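Putative pneumococcal surface protein (Streptococcus pneumoniae, PDB 4CNL) probably anchors to the pneumococcal cell wall by binding the choline of teichoic acids through a domain of repeated choline-binding modules. Local coordinates at residues A[42-54]-A[67-80]. Numbering follows the deposited sequence.
Sequences EWIYDSSYQAWYY and QGAYYLKSNGKMAQ. With CHT (choline ion), chain H; CHT (choline ion), chain I; CHT (choline ion), chain G; SO4 (sulfate ion), chain L.
K77 NZ is gripped by three groups: it donates to Y49 O (3.2 Å) in the carbonyl plane, to water 2, and weakly to a sulfate oxygen. Its extended chain runs alongside Y53, K77 CG lying 3.4 Å from Y53 OH, and across A51 CB. Next along, M78 N donates to W52 O (2.8 Å, 160° at the hydrogen), and water 3 bridges W52 N to M78 O and Q80 OE1, so the two backbones are joined twice here. M78 CG stands anti to the backbone N (chi1 -173°), and a bend at the last torsion sets M78 CE 3.6 Å from W52 CD1, while M78 SD lies obliquely 3.8 Å from W43 CZ3. L72 CD1 and Y70 CB approach the W43 six-membered ring obliquely, at CZ3 and CH2. Q67 lies over one Y54 face: its CG makes a CH-pi contact 3.7 Å from the ring centroid, and its amide stacks nearly parallel, the planes 10° apart. Choline H puts methyl C8 over W43 and Y70 and C6 over W52, with M78 SD against C6. This aromatic cage, W43 and W52 from one hairpin, Y70 from the next and M78 from the loop after it, is the cation-pi choline site characteristic of choline-binding repeats.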
ATOM      1  N   GLU A  42     -19.417   1.944  -6.831  1.00 17.25           N
ATOM      2  CA  GLU A  42     -19.012   0.848  -7.680  1.00 17.81           C
ATOM      3  C   GLU A  42     -17.668   1.115  -8.314  1.00 18.07           C
ATOM      4  O   GLU A  42     -17.228   2.274  -8.427  1.00 12.08           O
ATOM      5  CB  GLU A  42     -20.068   0.592  -8.765  1.00 16.88           C
ATOM      6  CG  GLU A  42     -20.168   1.696  -9.798  1.00 18.17           C
ATOM      7  CD  GLU A  42     -21.357   1.511 -10.723  1.00 16.72           C
ATOM      8  OE1 GLU A  42     -21.343   0.565 -11.536  1.00 18.87           O
ATOM      9  OE2 GLU A  42     -22.304   2.309 -10.627  1.00 20.09           O
ATOM     10  N   TRP A  43     -17.035   0.018  -8.717  1.00 18.67           N
ATOM     11  CA  TRP A  43     -15.771   0.023  -9.421  1.00 15.28           C
ATOM     12  C   TRP A  43     -15.979   0.095 -10.920  1.00 12.71           C
ATOM     13  O   TRP A  43     -16.861  -0.573 -11.460  1.00 17.85           O
ATOM     14  CB  TRP A  43     -14.976  -1.237  -9.088  1.00 14.09           C
ATOM     15  CG  TRP A  43     -14.421  -1.247  -7.715  1.00 18.85           C
ATOM     16  CD1 TRP A  43     -14.981  -1.801  -6.599  1.00 18.17           C
ATOM     17  CD2 TRP A  43     -13.173  -0.688  -7.309  1.00 17.56           C
ATOM     18  NE1 TRP A  43     -14.152  -1.612  -5.512  1.00 16.89           N
ATOM     19  CE2 TRP A  43     -13.035  -0.929  -5.926  1.00 16.52           C
ATOM     20  CE3 TRP A  43     -12.157  -0.003  -7.985  1.00 15.09           C
ATOM     21  CZ2 TRP A  43     -11.923  -0.500  -5.198  1.00 11.24           C
ATOM     22  CZ3 TRP A  43     -11.055   0.427  -7.263  1.00 12.19           C
ATOM     23  CH2 TRP A  43     -10.941   0.164  -5.883  1.00 18.41           C
ATOM     24  N   ILE A  44     -15.138   0.882 -11.586  1.00 11.79           N
ATOM     25  CA  ILE A  44     -15.148   1.000 -13.036  1.00 13.72           C
ATOM     26  C   ILE A  44     -13.729   0.894 -13.582  1.00 15.61           C
ATOM     27  O   ILE A  44     -12.818   1.522 -13.045  1.00 17.28           O
ATOM     28  CB  ILE A  44     -15.769   2.359 -13.481  1.00 15.20           C
ATOM     29  CG1 ILE A  44     -17.294   2.319 -13.374  1.00 21.60           C
ATOM     30  CG2 ILE A  44     -15.325   2.723 -14.891  1.00 23.78           C
ATOM     31  CD1 ILE A  44     -17.948   1.447 -14.406  1.00 29.61           C
ATOM     32  N   TYR A  45     -13.533   0.093 -14.630  1.00 13.84           N
ATOM     33  CA  TYR A  45     -12.261   0.104 -15.335  1.00 11.59           C
ATOM     34  C   TYR A  45     -12.338   1.022 -16.543  1.00 19.70           C
ATOM     35  O   TYR A  45     -13.174   0.838 -17.436  1.00 15.69           O
ATOM     36  CB  TYR A  45     -11.834  -1.301 -15.779  1.00 13.25           C
ATOM     37  CG  TYR A  45     -10.419  -1.319 -16.301  1.00 16.68           C
ATOM     38  CD1 TYR A  45      -9.341  -1.466 -15.434  1.00 16.98           C
ATOM     39  CD2 TYR A  45     -10.151  -1.161 -17.652  1.00 17.40           C
ATOM     40  CE1 TYR A  45      -8.038  -1.466 -15.905  1.00 16.20           C
ATOM     41  CE2 TYR A  45      -8.847  -1.163 -18.135  1.00 16.61           C
ATOM     42  CZ  TYR A  45      -7.793  -1.315 -17.255  1.00 18.90           C
ATOM     43  OH  TYR A  45      -6.490  -1.314 -17.730  1.00 21.83           O
ATOM     44  N   ASP A  46     -11.468   2.022 -16.566  1.00 15.82           N
ATOM     45  CA  ASP A  46     -11.407   2.940 -17.697  1.00 16.09           C
ATOM     46  C   ASP A  46     -10.308   2.482 -18.643  1.00 21.87           C
ATOM     47  O   ASP A  46      -9.128   2.547 -18.305  1.00 24.54           O
ATOM     48  CB  ASP A  46     -11.155   4.373 -17.222  1.00 15.46           C
ATOM     49  CG  ASP A  46     -11.419   5.392 -18.308  1.00 28.19           C
ATOM     50  OD1 ASP A  46     -11.052   5.115 -19.463  1.00 23.95           O
ATOM     51  OD2 ASP A  46     -12.000   6.459 -18.018  1.00 18.92           O
ATOM     52  N   SER A  47     -10.691   2.020 -19.831  1.00 21.10           N
ATOM     53  CA  SER A  47      -9.710   1.470 -20.759  1.00 25.37           C
ATOM     54  C   SER A  47      -8.775   2.553 -21.284  1.00 26.75           C
ATOM     55  O   SER A  47      -7.653   2.261 -21.700  1.00 34.08           O
ATOM     56  CB  SER A  47     -10.403   0.767 -21.928  1.00 33.21           C
ATOM     57  OG  SER A  47     -11.088  -0.394 -21.494  1.00 42.03           O
ATOM     58  N   SER A  48      -9.232   3.802 -21.250  1.00 27.56           N
ATOM     59  CA  SER A  48      -8.443   4.906 -21.793  1.00 28.81           C
ATOM     60  C   SER A  48      -7.374   5.387 -20.817  1.00 36.33           C
ATOM     61  O   SER A  48      -6.346   5.925 -21.233  1.00 32.62           O
ATOM     62  CB  SER A  48      -9.354   6.071 -22.196  1.00 33.98           C
ATOM     63  OG  SER A  48     -10.079   6.577 -21.088  1.00 41.23           O
ATOM     64  N   TYR A  49      -7.618   5.196 -19.521  1.00 27.56           N
ATOM     65  CA  TYR A  49      -6.626   5.522 -18.498  1.00 26.91           C
ATOM     66  C   TYR A  49      -5.870   4.283 -18.045  1.00 25.33           C
ATOM     67  O   TYR A  49      -4.941   4.386 -17.244  1.00 19.92           O
ATOM     68  CB  TYR A  49      -7.283   6.183 -17.281  1.00 23.16           C
ATOM     69  CG  TYR A  49      -7.686   7.625 -17.489  1.00 26.38           C
ATOM     70  CD1 TYR A  49      -6.804   8.661 -17.212  1.00 29.07           C
ATOM     71  CD2 TYR A  49      -8.950   7.951 -17.954  1.00 29.49           C
ATOM     72  CE1 TYR A  49      -7.170   9.981 -17.397  1.00 32.92           C
ATOM     73  CE2 TYR A  49      -9.324   9.268 -18.147  1.00 28.76           C
ATOM     74  CZ  TYR A  49      -8.430  10.277 -17.864  1.00 35.09           C
ATOM     75  OH  TYR A  49      -8.802  11.589 -18.052  1.00 39.50           O
ATOM     76  N   GLN A  50      -6.283   3.126 -18.559  1.00 23.17           N
ATOM     77  CA  GLN A  50      -5.735   1.833 -18.168  1.00 20.78           C
ATOM     78  C   GLN A  50      -5.705   1.666 -16.648  1.00 22.86           C
ATOM     79  O   GLN A  50      -4.669   1.329 -16.076  1.00 20.19           O
ATOM     80  CB  GLN A  50      -4.327   1.645 -18.746  1.00 23.38           C
ATOM     81  CG  GLN A  50      -4.293   1.357 -20.238  1.00 33.67           C
ATOM     82  CD  GLN A  50      -4.050   2.596 -21.079  1.00 40.25           C
ATOM     83  OE1 GLN A  50      -4.573   3.673 -20.793  1.00 51.01           O
ATOM     84  NE2 GLN A  50      -3.243   2.447 -22.125  1.00 42.98           N
ATOM     85  N   ALA A  51      -6.841   1.908 -15.997  1.00 18.63           N
ATOM     86  CA  ALA A  51      -6.893   1.891 -14.538  1.00 14.01           C
ATOM     87  C   ALA A  51      -8.295   1.672 -13.990  1.00 15.49           C
ATOM     88  O   ALA A  51      -9.293   2.025 -14.616  1.00 13.48           O
ATOM     89  CB  ALA A  51      -6.319   3.189 -13.979  1.00 16.44           C
ATOM     90  N   TRP A  52      -8.358   1.073 -12.810  1.00 14.61           N
ATOM     91  CA  TRP A  52      -9.587   0.987 -12.048  1.00  8.76           C
ATOM     92  C   TRP A  52      -9.817   2.262 -11.241  1.00 12.28           C
ATOM     93  O   TRP A  52      -8.874   2.849 -10.698  1.00 13.45           O
ATOM     94  CB  TRP A  52      -9.546  -0.188 -11.068  1.00 12.47           C
ATOM     95  CG  TRP A  52      -9.655  -1.540 -11.677  1.00 16.38           C
ATOM     96  CD1 TRP A  52      -8.628  -2.396 -11.976  1.00 17.51           C
ATOM     97  CD2 TRP A  52     -10.864  -2.217 -12.042  1.00 13.48           C
ATOM     98  NE1 TRP A  52      -9.131  -3.558 -12.512  1.00 20.32           N
ATOM     99  CE2 TRP A  52     -10.498  -3.473 -12.561  1.00 21.91           C
ATOM    100  CE3 TRP A  52     -12.222  -1.879 -11.976  1.00 19.25           C
ATOM    101  CZ2 TRP A  52     -11.439  -4.396 -13.015  1.00 19.00           C
ATOM    102  CZ3 TRP A  52     -13.155  -2.798 -12.426  1.00 19.59           C
ATOM    103  CH2 TRP A  52     -12.758  -4.037 -12.941  1.00 20.83           C
ATOM    104  N   TYR A  53     -11.085   2.645 -11.131  1.00  9.93           N
ATOM    105  CA  TYR A  53     -11.515   3.758 -10.283  1.00 11.45           C
ATOM    106  C   TYR A  53     -12.687   3.321  -9.430  1.00 11.15           C
ATOM    107  O   TYR A  53     -13.474   2.477  -9.854  1.00 11.85           O
ATOM    108  CB  TYR A  53     -11.929   4.963 -11.133  1.00  9.31           C
ATOM    109  CG  TYR A  53     -10.810   5.541 -11.958  1.00  9.14           C
ATOM    110  CD1 TYR A  53     -10.479   4.996 -13.202  1.00  9.98           C
ATOM    111  CD2 TYR A  53     -10.085   6.626 -11.498  1.00 11.10           C
ATOM    112  CE1 TYR A  53      -9.452   5.537 -13.961  1.00 13.05           C
ATOM    113  CE2 TYR A  53      -9.056   7.168 -12.243  1.00 12.76           C
ATOM    114  CZ  TYR A  53      -8.743   6.619 -13.468  1.00 16.86           C
ATOM    115  OH  TYR A  53      -7.719   7.166 -14.211  1.00 15.79           O
ATOM    116  N   TYR A  54     -12.800   3.884  -8.231  1.00 11.61           N
ATOM    117  CA  TYR A  54     -13.962   3.637  -7.387  1.00 13.37           C
ATOM    118  C   TYR A  54     -14.809   4.885  -7.259  1.00 13.29           C
ATOM    119  O   TYR A  54     -14.346   5.909  -6.753  1.00 10.72           O
ATOM    120  CB  TYR A  54     -13.564   3.158  -5.992  1.00 14.03           C
ATOM    121  CG  TYR A  54     -14.784   2.758  -5.200  1.00 10.57           C
ATOM    122  CD1 TYR A  54     -15.462   1.583  -5.499  1.00 14.71           C
ATOM    123  CD2 TYR A  54     -15.292   3.574  -4.203  1.00 11.70           C
ATOM    124  CE1 TYR A  54     -16.598   1.217  -4.805  1.00 13.34           C
ATOM    125  CE2 TYR A  54     -16.435   3.215  -3.500  1.00 17.25           C
ATOM    126  CZ  TYR A  54     -17.075   2.035  -3.805  1.00 18.45           C
ATOM    127  OH  TYR A  54     -18.206   1.671  -3.117  1.00 26.17           O
ATOM    128  N   GLN A  67     -10.475   1.755  -0.278  1.00 12.94           N
ATOM    129  CA  GLN A  67     -11.775   1.146  -0.458  1.00 15.38           C
ATOM    130  C   GLN A  67     -11.575  -0.349  -0.260  1.00 18.43           C
ATOM    131  O   GLN A  67     -11.038  -1.043  -1.129  1.00 19.40           O
ATOM    132  CB  GLN A  67     -12.370   1.464  -1.836  1.00 16.81           C
ATOM    133  CG  GLN A  67     -13.705   0.789  -2.093  1.00 19.09           C
ATOM    134  CD  GLN A  67     -14.790   1.256  -1.140  1.00 18.32           C
ATOM    135  OE1 GLN A  67     -14.766   2.388  -0.649  1.00 19.34           O
ATOM    136  NE2 GLN A  67     -15.746   0.382  -0.871  1.00 18.28           N
ATOM    137  N   GLY A  68     -11.994  -0.840   0.899  1.00 18.96           N
ATOM    138  CA  GLY A  68     -11.665  -2.197   1.284  1.00 22.33           C
ATOM    139  C   GLY A  68     -10.153  -2.321   1.346  1.00 16.38           C
ATOM    140  O   GLY A  68      -9.473  -1.467   1.923  1.00 18.90           O
ATOM    141  N   ALA A  69      -9.638  -3.371   0.714  1.00 16.78           N
ATOM    142  CA  ALA A  69      -8.213  -3.675   0.702  1.00 15.60           C
ATOM    143  C   ALA A  69      -7.462  -2.911  -0.382  1.00 15.56           C
ATOM    144  O   ALA A  69      -6.266  -3.131  -0.597  1.00 12.46           O
ATOM    145  CB  ALA A  69      -8.017  -5.165   0.509  1.00 20.42           C
ATOM    146  N   TYR A  70      -8.169  -2.017  -1.068  1.00 15.61           N
ATOM    147  CA  TYR A  70      -7.649  -1.357  -2.265  1.00 12.65           C
ATOM    148  C   TYR A  70      -7.345   0.115  -2.011  1.00 10.99           C
ATOM    149  O   TYR A  70      -8.037   0.768  -1.239  1.00 14.83           O
ATOM    150  CB  TYR A  70      -8.660  -1.510  -3.409  1.00 11.16           C
ATOM    151  CG  TYR A  70      -8.989  -2.956  -3.680  1.00 13.51           C
ATOM    152  CD1 TYR A  70      -8.088  -3.771  -4.349  1.00 14.78           C
ATOM    153  CD2 TYR A  70     -10.187  -3.515  -3.246  1.00 15.69           C
ATOM    154  CE1 TYR A  70      -8.364  -5.098  -4.588  1.00 16.31           C
ATOM    155  CE2 TYR A  70     -10.474  -4.854  -3.487  1.00 19.86           C
ATOM    156  CZ  TYR A  70      -9.553  -5.634  -4.158  1.00 20.07           C
ATOM    157  OH  TYR A  70      -9.810  -6.962  -4.409  1.00 25.29           O
ATOM    158  N   TYR A  71      -6.297   0.635  -2.643  1.00 10.08           N
ATOM    159  CA  TYR A  71      -5.935   2.027  -2.438  1.00 11.96           C
ATOM    160  C   TYR A  71      -6.074   2.846  -3.718  1.00 13.26           C
ATOM    161  O   TYR A  71      -5.522   2.492  -4.757  1.00 12.38           O
ATOM    162  CB  TYR A  71      -4.495   2.137  -1.901  1.00 12.63           C
ATOM    163  CG  TYR A  71      -4.127   3.547  -1.478  1.00 12.41           C
ATOM    164  CD1 TYR A  71      -4.548   4.045  -0.252  1.00 17.92           C
ATOM    165  CD2 TYR A  71      -3.372   4.370  -2.300  1.00 13.35           C
ATOM    166  CE1 TYR A  71      -4.236   5.326   0.145  1.00 16.73           C
ATOM    167  CE2 TYR A  71      -3.050   5.665  -1.915  1.00 14.91           C
ATOM    168  CZ  TYR A  71      -3.494   6.134  -0.688  1.00 16.22           C
ATOM    169  OH  TYR A  71      -3.182   7.416  -0.290  1.00 20.51           O
ATOM    170  N   LEU A  72      -6.832   3.934  -3.639  1.00 10.53           N
ATOM    171  CA  LEU A  72      -6.952   4.854  -4.755  1.00 13.12           C
ATOM    172  C   LEU A  72      -5.928   5.977  -4.601  1.00 13.31           C
ATOM    173  O   LEU A  72      -5.915   6.684  -3.588  1.00 12.38           O
ATOM    174  CB  LEU A  72      -8.376   5.425  -4.838  1.00 10.18           C
ATOM    175  CG  LEU A  72      -9.534   4.461  -5.127  1.00 10.48           C
ATOM    176  CD1 LEU A  72      -9.206   3.527  -6.298  1.00 10.98           C
ATOM    177  CD2 LEU A  72      -9.948   3.666  -3.889  1.00 12.80           C
ATOM    178  N   LYS A  73      -5.073   6.133  -5.605  1.00  9.84           N
ATOM    179  CA  LYS A  73      -4.010   7.137  -5.555  1.00 13.75           C
ATOM    180  C   LYS A  73      -4.574   8.561  -5.710  1.00 22.08           C
ATOM    181  O   LYS A  73      -5.787   8.743  -5.811  1.00 15.17           O
ATOM    182  CB  LYS A  73      -2.962   6.821  -6.624  1.00 15.49           C
ATOM    183  CG  LYS A  73      -2.340   5.423  -6.405  1.00 13.24           C
ATOM    184  CD  LYS A  73      -1.204   5.130  -7.378  1.00 22.53           C
ATOM    185  CE  LYS A  73      -1.731   4.848  -8.776  1.00 23.68           C
ATOM    186  NZ  LYS A  73      -0.593   4.645  -9.719  1.00 32.14           N
ATOM    187  N   SER A  74      -3.703   9.567  -5.692  1.00 20.15           N
ATOM    188  CA  SER A  74      -4.169  10.954  -5.697  1.00 15.33           C
ATOM    189  C   SER A  74      -4.894  11.311  -6.998  1.00 16.12           C
ATOM    190  O   SER A  74      -5.709  12.241  -7.013  1.00 20.35           O
ATOM    191  CB  SER A  74      -3.005  11.914  -5.472  1.00 25.27           C
ATOM    192  OG  SER A  74      -2.056  11.808  -6.516  1.00 32.78           O
ATOM    193  N   ASN A  75      -4.589  10.583  -8.077  1.00 20.38           N
ATOM    194  CA  ASN A  75      -5.260  10.792  -9.367  1.00 16.77           C
ATOM    195  C   ASN A  75      -6.482   9.892  -9.536  1.00 17.70           C
ATOM    196  O   ASN A  75      -7.074   9.833 -10.618  1.00 19.35           O
ATOM    197  CB  ASN A  75      -4.284  10.583 -10.542  1.00 19.34           C
ATOM    198  CG  ASN A  75      -3.670   9.184 -10.580  1.00 15.95           C
ATOM    199  OD1 ASN A  75      -4.024   8.309  -9.797  1.00 19.02           O
ATOM    200  ND2 ASN A  75      -2.741   8.978 -11.504  1.00 24.29           N
ATOM    201  N   GLY A  76      -6.855   9.197  -8.465  1.00 12.46           N
ATOM    202  CA  GLY A  76      -8.006   8.312  -8.473  1.00 10.85           C
ATOM    203  C   GLY A  76      -7.710   6.879  -8.883  1.00 10.22           C
ATOM    204  O   GLY A  76      -8.528   5.977  -8.624  1.00 11.81           O
ATOM    205  N   LYS A  77      -6.563   6.656  -9.526  1.00 11.38           N
ATOM    206  CA  LYS A  77      -6.233   5.330 -10.055  1.00 11.26           C
ATOM    207  C   LYS A  77      -5.975   4.328  -8.936  1.00 16.19           C
ATOM    208  O   LYS A  77      -5.237   4.618  -7.997  1.00 13.19           O
ATOM    209  CB  LYS A  77      -5.003   5.388 -10.963  1.00 18.74           C
ATOM    210  CG  LYS A  77      -5.174   6.228 -12.213  1.00 16.20           C
ATOM    211  CD  LYS A  77      -4.040   5.961 -13.179  1.00 20.56           C
ATOM    212  CE  LYS A  77      -4.267   6.665 -14.503  1.00 23.87           C
ATOM    213  NZ  LYS A  77      -3.135   6.359 -15.435  1.00 29.34           N
ATOM    214  N   MET A  78      -6.583   3.151  -9.030  1.00 10.62           N
ATOM    215  CA  MET A  78      -6.299   2.104  -8.055  1.00  9.75           C
ATOM    216  C   MET A  78      -4.862   1.647  -8.197  1.00 12.40           C
ATOM    217  O   MET A  78      -4.411   1.319  -9.299  1.00 13.48           O
ATOM    218  CB  MET A  78      -7.240   0.916  -8.229  1.00 13.41           C
ATOM    219  CG  MET A  78      -7.075  -0.110  -7.139  1.00 17.75           C
ATOM    220  SD  MET A  78      -7.905  -1.652  -7.527  1.00 18.00           S
ATOM    221  CE  MET A  78      -6.890  -2.221  -8.844  1.00 19.23           C
ATOM    222  N   ALA A  79      -4.147   1.607  -7.076  1.00  9.76           N
ATOM    223  CA  ALA A  79      -2.775   1.121  -7.070  1.00 13.31           C
ATOM    224  C   ALA A  79      -2.707  -0.381  -7.333  1.00  9.53           C
ATOM    225  O   ALA A  79      -3.551  -1.150  -6.864  1.00 11.21           O
ATOM    226  CB  ALA A  79      -2.115   1.468  -5.735  1.00 11.42           C
ATOM    227  N   GLN A  80      -1.689  -0.795  -8.082  1.00 15.49           N
ATOM    228  CA  GLN A  80      -1.527  -2.189  -8.479  1.00 11.69           C
ATOM    229  C   GLN A  80      -0.061  -2.511  -8.647  1.00 14.42           C
ATOM    230  O   GLN A  80       0.611  -1.876  -9.457  1.00 16.24           O
ATOM    231  CB  GLN A  80      -2.252  -2.481  -9.806  1.00 18.89           C
ATOM    232  CG  GLN A  80      -3.710  -2.825  -9.667  1.00 25.82           C
ATOM    233  CD  GLN A  80      -4.399  -3.121 -11.002  1.00 31.65           C
ATOM    234  OE1 GLN A  80      -4.763  -2.207 -11.748  1.00 29.04           O
ATOM    235  NE2 GLN A  80      -4.597  -4.402 -11.294  1.00 30.00           N
TER
HETATM  236  C4  CHT H1280     -12.587  -6.159  -6.946  1.00 38.39           C
HETATM  237  C5  CHT H1280     -11.251  -5.911  -7.650  1.00 36.91           C
HETATM  238  C6  CHT H1280     -10.007  -4.344  -8.905  1.00 31.48           C
HETATM  239  C7  CHT H1280     -12.357  -4.277  -8.928  1.00 29.89           C
HETATM  240  C8  CHT H1280     -11.178  -3.638  -6.993  1.00 23.26           C
HETATM  241  O6  CHT H1280     -12.578  -7.432  -6.311  1.00 49.83           O
HETATM  242  N1  CHT H1280     -11.197  -4.538  -8.116  1.00 23.20           N
HETATM  243  C4  CHT I1281      -8.899  13.040 -12.260  1.00 45.21           C
HETATM  244  C5  CHT I1281      -8.929  12.199 -13.533  1.00 43.22           C
HETATM  245  C6  CHT I1281     -11.295  12.315 -13.771  1.00 25.89           C
HETATM  246  C7  CHT I1281     -10.059  10.536 -14.727  1.00 25.67           C
HETATM  247  C8  CHT I1281     -10.331  10.682 -12.396  1.00 27.27           C
HETATM  248  O6  CHT I1281      -9.281  14.375 -12.563  1.00 48.24           O
HETATM  249  N1  CHT I1281     -10.158  11.435 -13.610  1.00 25.94           N
HETATM  250  C4  CHT G1279      -7.924  -1.346   5.076  1.00 43.54           C
HETATM  251  C5  CHT G1279      -6.621  -0.691   4.624  1.00 30.43           C
HETATM  252  C6  CHT G1279      -4.429  -0.157   5.348  1.00 33.04           C
HETATM  253  C7  CHT G1279      -6.300   0.550   6.580  1.00 41.23           C
HETATM  254  C8  CHT G1279      -5.706  -1.734   6.525  1.00 36.85           C
HETATM  255  O6  CHT G1279      -9.033  -0.687   4.478  1.00 45.36           O
HETATM  256  N1  CHT G1279      -5.760  -0.509   5.771  1.00 40.05           N
HETATM  257  S   SO4 L1284      -0.052   6.628 -12.575  1.00 65.32           S
HETATM  258  O1  SO4 L1284      -0.621   7.565 -13.542  1.00 52.92           O
HETATM  259  O2  SO4 L1284       1.361   6.941 -12.366  1.00 65.31           O
HETATM  260  O3  SO4 L1284      -0.753   6.735 -11.297  1.00 39.58           O
HETATM  261  O4  SO4 L1284      -0.189   5.264 -13.084  1.00 57.43           O
HETATM  262  O   HOH W   1      -4.758  -2.537 -15.096  1.00 33.33           O
HETATM  263  O   HOH W   2      -2.574   3.473 -15.530  1.00 29.58           O
HETATM  264  O   HOH W   3      -5.792   0.474 -11.593  1.00 17.61           O
HETATM  265  O   HOH W   4      -6.605   9.386 -13.334  1.00 19.05           O
HETATM  266  O   HOH W   5     -11.189   6.261  -7.882  1.00 11.71           O